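Local coordinates for tailspike protein (Siphovirus 9NA, PDB 3RIQ), which probably recognises Salmonella lipopolysaccharide as the phage receptor and cleaves it as an endorhamnosidase, through a trimeric right-handed beta-helix, at residues 217-222 and 236-241; 189-194 and 210-215. All blocks are in the same frame, centred on the assembly; numbering follows the deposited sequence.

Contacts 1 and 2 are the same kind of junction in successive coils of the right-handed beta-helix, with centres about 5 Å apart. Along the chain they are in series: contact 2 closes at residue 215, just before contact 1 opens at 217, so strands 211-214 and 220-223 are consecutive. Parallel pairing stacks each part on its counterpart, 220-223 on 184-194 and 238-241 on 211-214. Probable hydrogen bonds between Leu221 N and Ile191 O (2.9 Å) and between Tyr241 O and Tyr214 N (2.8 Å) give the evidence. The repeated contact thus ties two faces of the receptor-binding domain through its interior, while Ile239, Tyr241 and Lys213 of the same strands reach the second subunit.

Contact 1. Residues 217-222 and 236-241; sequences GSAVLF and RDLISY
Ser240 OG lies 3.4 Å from Ala219 CB, and this buried hydroxyl is satisfied by a hydrogen bond to the carbonyl oxygen of Gly247, a residue of neither segment. The methyl therefore packs beside a polar group whose bonding is already settled. OG stands anti to the backbone N of Ser240 (chi1 173°), a position from which it can both touch the alanine and meet that carbonyl. Ser240 CB follows behind at 3.9 Å from Ala219 CB, and the two residues are also the closest backbone pair, their CA atoms 5.9 Å apart.

The second half of the contact is apolar. A single methyl of Leu238, CD2, does the touching: it lies 3.8 Å from Val220 CG2 and, more loosely, 4.3 Å from Ala219 CB. The valine and leucine side chains cross obliquely, which agrees with a meeting of one methyl from each. With CG1 of Val220 anti to the backbone N (chi1 -174°), CG2 sits beside that N and is the branch that meets the leucine. All four touching residues are buried, yet the two segments hide just 123 Å² between them, and no polar bond joins them.

In the beta-helix, strand 220-223 runs parallel between 184-194 and 249-250, and strand 238-241 between 211-214 and 266-273, so the contact spans the interior from one face to another in the next coil. Ile212 also packs on Ala219, Phe193 on Val220 and Val248 on Leu238, so side chains of the same two coils, and Phe193 of the coil before, complete the packing.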
ATOM      1  N   GLY A 217      25.390   9.511  10.438  1.00 13.35           N
ATOM      2  CA  GLY A 217      24.872   9.986   9.154  1.00 14.10           C
ATOM      3  C   GLY A 217      23.484   9.438   8.824  1.00 13.36           C
ATOM      4  O   GLY A 217      22.637   9.245   9.716  1.00 13.24           O
ATOM      5  N   SER A 218      23.275   9.130   7.541  1.00 12.82           N
ATOM      6  CA  SER A 218      21.993   8.635   7.059  1.00 12.32           C
ATOM      7  C   SER A 218      22.179   7.164   6.702  1.00 11.96           C
ATOM      8  O   SER A 218      23.296   6.756   6.351  1.00 12.16           O
ATOM      9  CB  SER A 218      21.516   9.464   5.857  1.00 12.57           C
ATOM     10  OG  SER A 218      21.354  10.843   6.205  1.00 12.74           O
ATOM     11  N   ALA A 219      21.133   6.331   6.790  1.00 11.32           N
ATOM     12  CA  ALA A 219      21.401   4.905   6.600  1.00 11.28           C
ATOM     13  C   ALA A 219      21.993   4.633   5.211  1.00 11.03           C
ATOM     14  O   ALA A 219      22.959   3.845   5.072  1.00 11.57           O
ATOM     15  CB  ALA A 219      20.167   4.059   6.834  1.00 11.03           C
ATOM     16  N   VAL A 220      21.425   5.276   4.189  1.00 11.37           N
ATOM     17  CA  VAL A 220      21.968   5.219   2.829  1.00 10.53           C
ATOM     18  C   VAL A 220      22.044   6.634   2.336  1.00 10.82           C
ATOM     19  O   VAL A 220      21.092   7.413   2.532  1.00 11.43           O
ATOM     20  CB  VAL A 220      21.090   4.362   1.864  1.00 10.34           C
ATOM     21  CG1 VAL A 220      21.793   4.227   0.519  1.00 12.26           C
ATOM     22  CG2 VAL A 220      20.769   2.976   2.471  1.00 12.32           C
ATOM     23  N   LEU A 221      23.174   6.973   1.678  1.00 11.13           N
ATOM     24  CA  LEU A 221      23.426   8.335   1.198  1.00 10.84           C
ATOM     25  C   LEU A 221      23.855   8.302  -0.272  1.00 11.32           C
ATOM     26  O   LEU A 221      24.752   7.512  -0.648  1.00 12.17           O
ATOM     27  CB  LEU A 221      24.532   8.971   2.055  1.00 11.25           C
ATOM     28  CG  LEU A 221      24.980  10.375   1.616  1.00 11.27           C
ATOM     29  CD1 LEU A 221      23.864  11.377   1.852  1.00 13.74           C
ATOM     30  CD2 LEU A 221      26.205  10.783   2.374  1.00 13.34           C
ATOM     31  N   PHE A 222      23.185   9.096  -1.102  1.00 11.06           N
ATOM     32  CA  PHE A 222      23.494   9.219  -2.552  1.00 11.02           C
ATOM     33  C   PHE A 222      24.138  10.571  -2.879  1.00 11.70           C
ATOM     34  O   PHE A 222      23.639  11.614  -2.440  1.00 12.13           O
ATOM     35  CB  PHE A 222      22.225   9.085  -3.401  1.00 10.78           C
ATOM     36  CG  PHE A 222      21.601   7.717  -3.329  1.00 10.25           C
ATOM     37  CD1 PHE A 222      21.931   6.727  -4.257  1.00 12.14           C
ATOM     38  CD2 PHE A 222      20.748   7.381  -2.273  1.00 11.11           C
ATOM     39  CE1 PHE A 222      21.391   5.435  -4.168  1.00 11.97           C
ATOM     40  CE2 PHE A 222      20.203   6.087  -2.191  1.00 12.78           C
ATOM     41  CZ  PHE A 222      20.535   5.123  -3.120  1.00 12.33           C
ATOM     42  N   ARG A 236      15.186  -0.022  -1.472  1.00  9.65           N
ATOM     43  CA  ARG A 236      13.920  -0.771  -1.350  1.00  9.90           C
ATOM     44  C   ARG A 236      13.948  -1.680  -0.130  1.00 10.33           C
ATOM     45  O   ARG A 236      14.992  -2.299   0.124  1.00 11.04           O
ATOM     46  CB  ARG A 236      13.655  -1.593  -2.622  1.00 11.14           C
ATOM     47  CG  ARG A 236      12.383  -2.437  -2.539  1.00 11.47           C
ATOM     48  CD  ARG A 236      11.956  -3.036  -3.867  1.00 12.57           C
ATOM     49  NE  ARG A 236      12.964  -3.829  -4.593  1.00 13.47           N
ATOM     50  CZ  ARG A 236      13.142  -5.145  -4.444  1.00 14.76           C
ATOM     51  NH1 ARG A 236      12.466  -5.806  -3.491  1.00 14.93           N
ATOM     52  NH2 ARG A 236      14.003  -5.810  -5.243  1.00 16.78           N
ATOM     53  N   ASP A 237      12.834  -1.716   0.626  1.00 10.55           N
ATOM     54  CA  ASP A 237      12.652  -2.707   1.739  1.00 10.81           C
ATOM     55  C   ASP A 237      13.730  -2.577   2.805  1.00 11.08           C
ATOM     56  O   ASP A 237      14.394  -3.578   3.151  1.00 12.69           O
ATOM     57  CB  ASP A 237      12.652  -4.143   1.204  1.00 10.96           C
ATOM     58  CG  ASP A 237      11.509  -4.426   0.258  1.00 12.01           C
ATOM     59  OD1 ASP A 237      10.457  -3.771   0.364  1.00 13.12           O
ATOM     60  OD2 ASP A 237      11.661  -5.343  -0.589  1.00 13.87           O
ATOM     61  N   LEU A 238      13.927  -1.360   3.323  1.00 10.42           N
ATOM     62  CA  LEU A 238      14.953  -1.121   4.350  1.00  9.96           C
ATOM     63  C   LEU A 238      14.297  -0.613   5.639  1.00 10.34           C
ATOM     64  O   LEU A 238      13.342   0.175   5.591  1.00 12.25           O
ATOM     65  CB  LEU A 238      15.936  -0.039   3.845  1.00 10.16           C
ATOM     66  CG  LEU A 238      17.053   0.343   4.815  1.00 10.01           C
ATOM     67  CD1 LEU A 238      18.049  -0.807   4.998  1.00 12.97           C
ATOM     68  CD2 LEU A 238      17.759   1.608   4.314  1.00 12.65           C
ATOM     69  N   ILE A 239      14.828  -1.049   6.777  1.00 10.54           N
ATOM     70  CA  ILE A 239      14.500  -0.413   8.086  1.00  9.55           C
ATOM     71  C   ILE A 239      15.713   0.435   8.459  1.00 10.76           C
ATOM     72  O   ILE A 239      16.829  -0.087   8.507  1.00 10.59           O
ATOM     73  CB  ILE A 239      14.208  -1.473   9.184  1.00 10.22           C
ATOM     74  CG1 ILE A 239      12.994  -2.327   8.786  1.00 11.31           C
ATOM     75  CG2 ILE A 239      14.002  -0.776  10.514  1.00 11.27           C
ATOM     76  CD1 ILE A 239      12.765  -3.519   9.678  1.00 16.27           C
ATOM     77  N   SER A 240      15.509   1.723   8.724  1.00 10.29           N
ATOM     78  CA  SER A 240      16.578   2.649   9.136  1.00 10.96           C
ATOM     79  C   SER A 240      16.274   3.030  10.573  1.00 10.98           C
ATOM     80  O   SER A 240      15.217   3.656  10.842  1.00 11.32           O
ATOM     81  CB  SER A 240      16.536   3.885   8.240  1.00 11.08           C
ATOM     82  OG  SER A 240      17.448   4.864   8.694  1.00 12.90           O
ATOM     83  N   TYR A 241      17.146   2.630  11.504  1.00 11.49           N
ATOM     84  CA  TYR A 241      16.824   2.741  12.940  1.00 11.09           C
ATOM     85  C   TYR A 241      17.779   3.646  13.693  1.00 11.34           C
ATOM     86  O   TYR A 241      18.981   3.344  13.783  1.00 12.44           O
ATOM     87  CB  TYR A 241      16.900   1.331  13.553  1.00 11.85           C
ATOM     88  CG  TYR A 241      16.783   1.275  15.070  1.00 11.06           C
ATOM     89  CD1 TYR A 241      15.634   1.743  15.749  1.00 11.20           C
ATOM     90  CD2 TYR A 241      17.825   0.710  15.826  1.00 12.89           C
ATOM     91  CE1 TYR A 241      15.538   1.660  17.150  1.00 12.29           C
ATOM     92  CE2 TYR A 241      17.739   0.620  17.239  1.00 14.17           C
ATOM     93  CZ  TYR A 241      16.576   1.095  17.877  1.00 12.03           C
ATOM     94  OH  TYR A 241      16.422   1.007  19.250  1.00 13.39           O
TER

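Contact 2. Residues 189-194 and 210-215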
ATOM      1  N   SER A 189      27.421   7.565   7.609  1.00 12.70           N
ATOM      2  CA  SER A 189      26.306   7.008   6.838  1.00 11.87           C
ATOM      3  C   SER A 189      26.575   5.510   6.630  1.00 12.78           C
ATOM      4  O   SER A 189      27.714   5.104   6.462  1.00 12.40           O
ATOM      5  CB  SER A 189      26.138   7.748   5.522  1.00 12.87           C
ATOM      6  OG  SER A 189      25.618   9.043   5.743  1.00 13.71           O
ATOM      7  N   GLY A 190      25.533   4.684   6.664  1.00 12.32           N
ATOM      8  CA  GLY A 190      25.769   3.221   6.575  1.00 12.19           C
ATOM      9  C   GLY A 190      26.336   2.775   5.230  1.00 12.13           C
ATOM     10  O   GLY A 190      27.412   2.139   5.166  1.00 12.51           O
ATOM     11  N   ILE A 191      25.628   3.122   4.157  1.00 11.64           N
ATOM     12  CA  ILE A 191      26.090   2.831   2.810  1.00 11.21           C
ATOM     13  C   ILE A 191      26.074   4.125   2.042  1.00 11.44           C
ATOM     14  O   ILE A 191      25.025   4.801   2.003  1.00 12.41           O
ATOM     15  CB  ILE A 191      25.133   1.843   2.083  1.00 10.38           C
ATOM     16  CG1 ILE A 191      24.970   0.514   2.848  1.00 14.42           C
ATOM     17  CG2 ILE A 191      25.617   1.622   0.629  1.00 12.82           C
ATOM     18  CD1 ILE A 191      26.109  -0.295   2.932  1.00 17.95           C
ATOM     19  N   THR A 192      27.181   4.477   1.400  1.00 11.93           N
ATOM     20  CA  THR A 192      27.238   5.722   0.631  1.00 11.48           C
ATOM     21  C   THR A 192      27.674   5.448  -0.789  1.00 11.65           C
ATOM     22  O   THR A 192      28.667   4.749  -1.003  1.00 12.51           O
ATOM     23  CB  THR A 192      28.279   6.713   1.247  1.00 11.10           C
ATOM     24  OG1 THR A 192      27.955   7.006   2.601  1.00 13.21           O
ATOM     25  CG2 THR A 192      28.377   8.022   0.431  1.00 12.59           C
ATOM     26  N   PHE A 193      26.965   6.030  -1.763  1.00 11.39           N
ATOM     27  CA  PHE A 193      27.383   5.963  -3.172  1.00 11.30           C
ATOM     28  C   PHE A 193      27.889   7.345  -3.553  1.00 12.58           C
ATOM     29  O   PHE A 193      27.094   8.295  -3.739  1.00 12.57           O
ATOM     30  CB  PHE A 193      26.242   5.485  -4.072  1.00 11.77           C
ATOM     31  CG  PHE A 193      25.678   4.167  -3.653  1.00 10.38           C
ATOM     32  CD1 PHE A 193      26.436   2.999  -3.827  1.00 11.53           C
ATOM     33  CD2 PHE A 193      24.398   4.083  -3.073  1.00 11.71           C
ATOM     34  CE1 PHE A 193      25.948   1.752  -3.443  1.00 10.52           C
ATOM     35  CE2 PHE A 193      23.883   2.815  -2.699  1.00 11.81           C
ATOM     36  CZ  PHE A 193      24.665   1.665  -2.889  1.00 10.65           C
ATOM     37  N   GLU A 194      29.223   7.491  -3.580  1.00 12.00           N
ATOM     38  CA  GLU A 194      29.879   8.799  -3.712  1.00 13.25           C
ATOM     39  C   GLU A 194      30.404   8.977  -5.132  1.00 13.45           C
ATOM     40  O   GLU A 194      31.437   8.381  -5.472  1.00 13.56           O
ATOM     41  CB  GLU A 194      31.045   8.840  -2.718  1.00 13.40           C
ATOM     42  CG  GLU A 194      31.832  10.133  -2.713  1.00 15.75           C
ATOM     43  CD  GLU A 194      33.079  10.012  -1.873  1.00 16.61           C
ATOM     44  OE1 GLU A 194      33.794   9.037  -1.989  1.00 15.56           O
ATOM     45  OE2 GLU A 194      33.363  10.900  -1.074  1.00 21.03           O
ATOM     46  N   GLY A 210      16.859  -5.544   4.568  1.00  9.97           N
ATOM     47  CA  GLY A 210      17.700  -5.393   5.750  1.00 10.52           C
ATOM     48  C   GLY A 210      17.409  -4.214   6.652  1.00 10.31           C
ATOM     49  O   GLY A 210      16.330  -3.595   6.606  1.00 10.20           O
ATOM     50  N   GLU A 211      18.391  -3.918   7.482  1.00 10.45           N
ATOM     51  CA  GLU A 211      18.273  -2.926   8.544  1.00 10.16           C
ATOM     52  C   GLU A 211      19.635  -2.337   8.851  1.00 10.95           C
ATOM     53  O   GLU A 211      20.643  -3.085   8.953  1.00 11.84           O
ATOM     54  CB  GLU A 211      17.660  -3.533   9.830  1.00 11.07           C
ATOM     55  CG  GLU A 211      17.523  -2.494  10.958  1.00 12.23           C
ATOM     56  CD  GLU A 211      16.496  -2.851  12.039  1.00 14.12           C
ATOM     57  OE1 GLU A 211      15.849  -3.936  11.938  1.00 14.44           O
ATOM     58  OE2 GLU A 211      16.313  -2.019  12.994  1.00 12.70           O
ATOM     59  N   ILE A 212      19.683  -1.013   8.972  1.00 10.21           N
ATOM     60  CA  ILE A 212      20.898  -0.281   9.351  1.00 11.07           C
ATOM     61  C   ILE A 212      20.548   0.530  10.596  1.00 10.85           C
ATOM     62  O   ILE A 212      19.509   1.211  10.618  1.00 11.71           O
ATOM     63  CB  ILE A 212      21.337   0.649   8.167  1.00 10.51           C
ATOM     64  CG1 ILE A 212      21.859  -0.235   6.998  1.00 11.89           C
ATOM     65  CG2 ILE A 212      22.390   1.690   8.631  1.00 11.80           C
ATOM     66  CD1 ILE A 212      21.995   0.493   5.707  1.00 12.82           C
ATOM     67  N   LYS A 213      21.433   0.490  11.592  1.00 11.90           N
ATOM     68  CA  LYS A 213      21.198   1.064  12.919  1.00 11.11           C
ATOM     69  C   LYS A 213      22.255   2.091  13.284  1.00 11.99           C
ATOM     70  O   LYS A 213      23.457   1.877  13.042  1.00 12.32           O
ATOM     71  CB  LYS A 213      21.246  -0.045  13.977  1.00 11.37           C
ATOM     72  CG  LYS A 213      20.364  -1.232  13.650  1.00 10.71           C
ATOM     73  CD  LYS A 213      20.389  -2.283  14.785  1.00 13.36           C
ATOM     74  CE  LYS A 213      19.546  -3.487  14.368  1.00 13.87           C
ATOM     75  NZ  LYS A 213      19.450  -4.552  15.439  1.00 15.31           N
ATOM     76  N   TYR A 214      21.821   3.200  13.879  1.00 11.23           N
ATOM     77  CA  TYR A 214      22.758   4.232  14.375  1.00 11.89           C
ATOM     78  C   TYR A 214      23.679   4.784  13.265  1.00 12.55           C
ATOM     79  O   TYR A 214      23.231   4.948  12.133  1.00 11.99           O
ATOM     80  CB  TYR A 214      23.511   3.785  15.655  1.00 12.37           C
ATOM     81  CG  TYR A 214      22.550   3.469  16.785  1.00 11.11           C
ATOM     82  CD1 TYR A 214      21.951   4.504  17.524  1.00 11.67           C
ATOM     83  CD2 TYR A 214      22.209   2.144  17.106  1.00 11.43           C
ATOM     84  CE1 TYR A 214      21.028   4.233  18.558  1.00 12.59           C
ATOM     85  CE2 TYR A 214      21.286   1.837  18.158  1.00 11.23           C
ATOM     86  CZ  TYR A 214      20.700   2.898  18.867  1.00 11.66           C
ATOM     87  OH  TYR A 214      19.816   2.629  19.883  1.00 12.38           O
ATOM     88  N   GLY A 215      24.930   5.111  13.609  1.00 12.14           N
ATOM     89  CA  GLY A 215      25.765   5.949  12.730  1.00 12.74           C
ATOM     90  C   GLY A 215      25.420   7.407  12.832  1.00 13.92           C
ATOM     91  O   GLY A 215      24.268   7.769  13.119  1.00 13.66           O
TER
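At an inner corner of the right-handed beta-helix, where the chain bends at residues 189-191 within the broken strand 184-194, Gly190 and Ile191 meet Ile212 of the strand in the following coil. The corner is visible in the backbone: Gly190 has helix-like torsions (phi -66°, psi -55°), whereas Ile191 is already extended. The CA atoms of Gly190 and Ile212 lie 6.6 Å apart, the nearest backbone approach of the two segments.

Ile212 carries the contact with two branches. Its CG2 methyl comes to 4.2 Å from Gly190 CA, packing directly on bare main chain because the glycine has no side chain to intervene. The other branch ends in CD1, which lies 4.1 Å from Ile191 CG1. Here the extended end of Ile212 (chi2 166°) carries its terminal methyl forward onto a methylene of Ile191, and the two side chains cross at about a right angle.

Around this pairing, Tyr168 and Phe170 of strand 166-171 pack on Ile191, so the isoleucine also faces the preceding coil. Charge is kept to the outer side of the second strand: Lys213 forms salt bridges with Asp230 and Asp232 of the second subunit, which brings the neighbouring residue of Ile212 into the trimer interface.

The segments bury 104 Å² between them and exchange no polar bond; all three touching residues are buried. Such chemistry is consistent with modest apolar packing, a branched side chain set against a glycine, with the directional bonds supplied by the strands stacked before and after it.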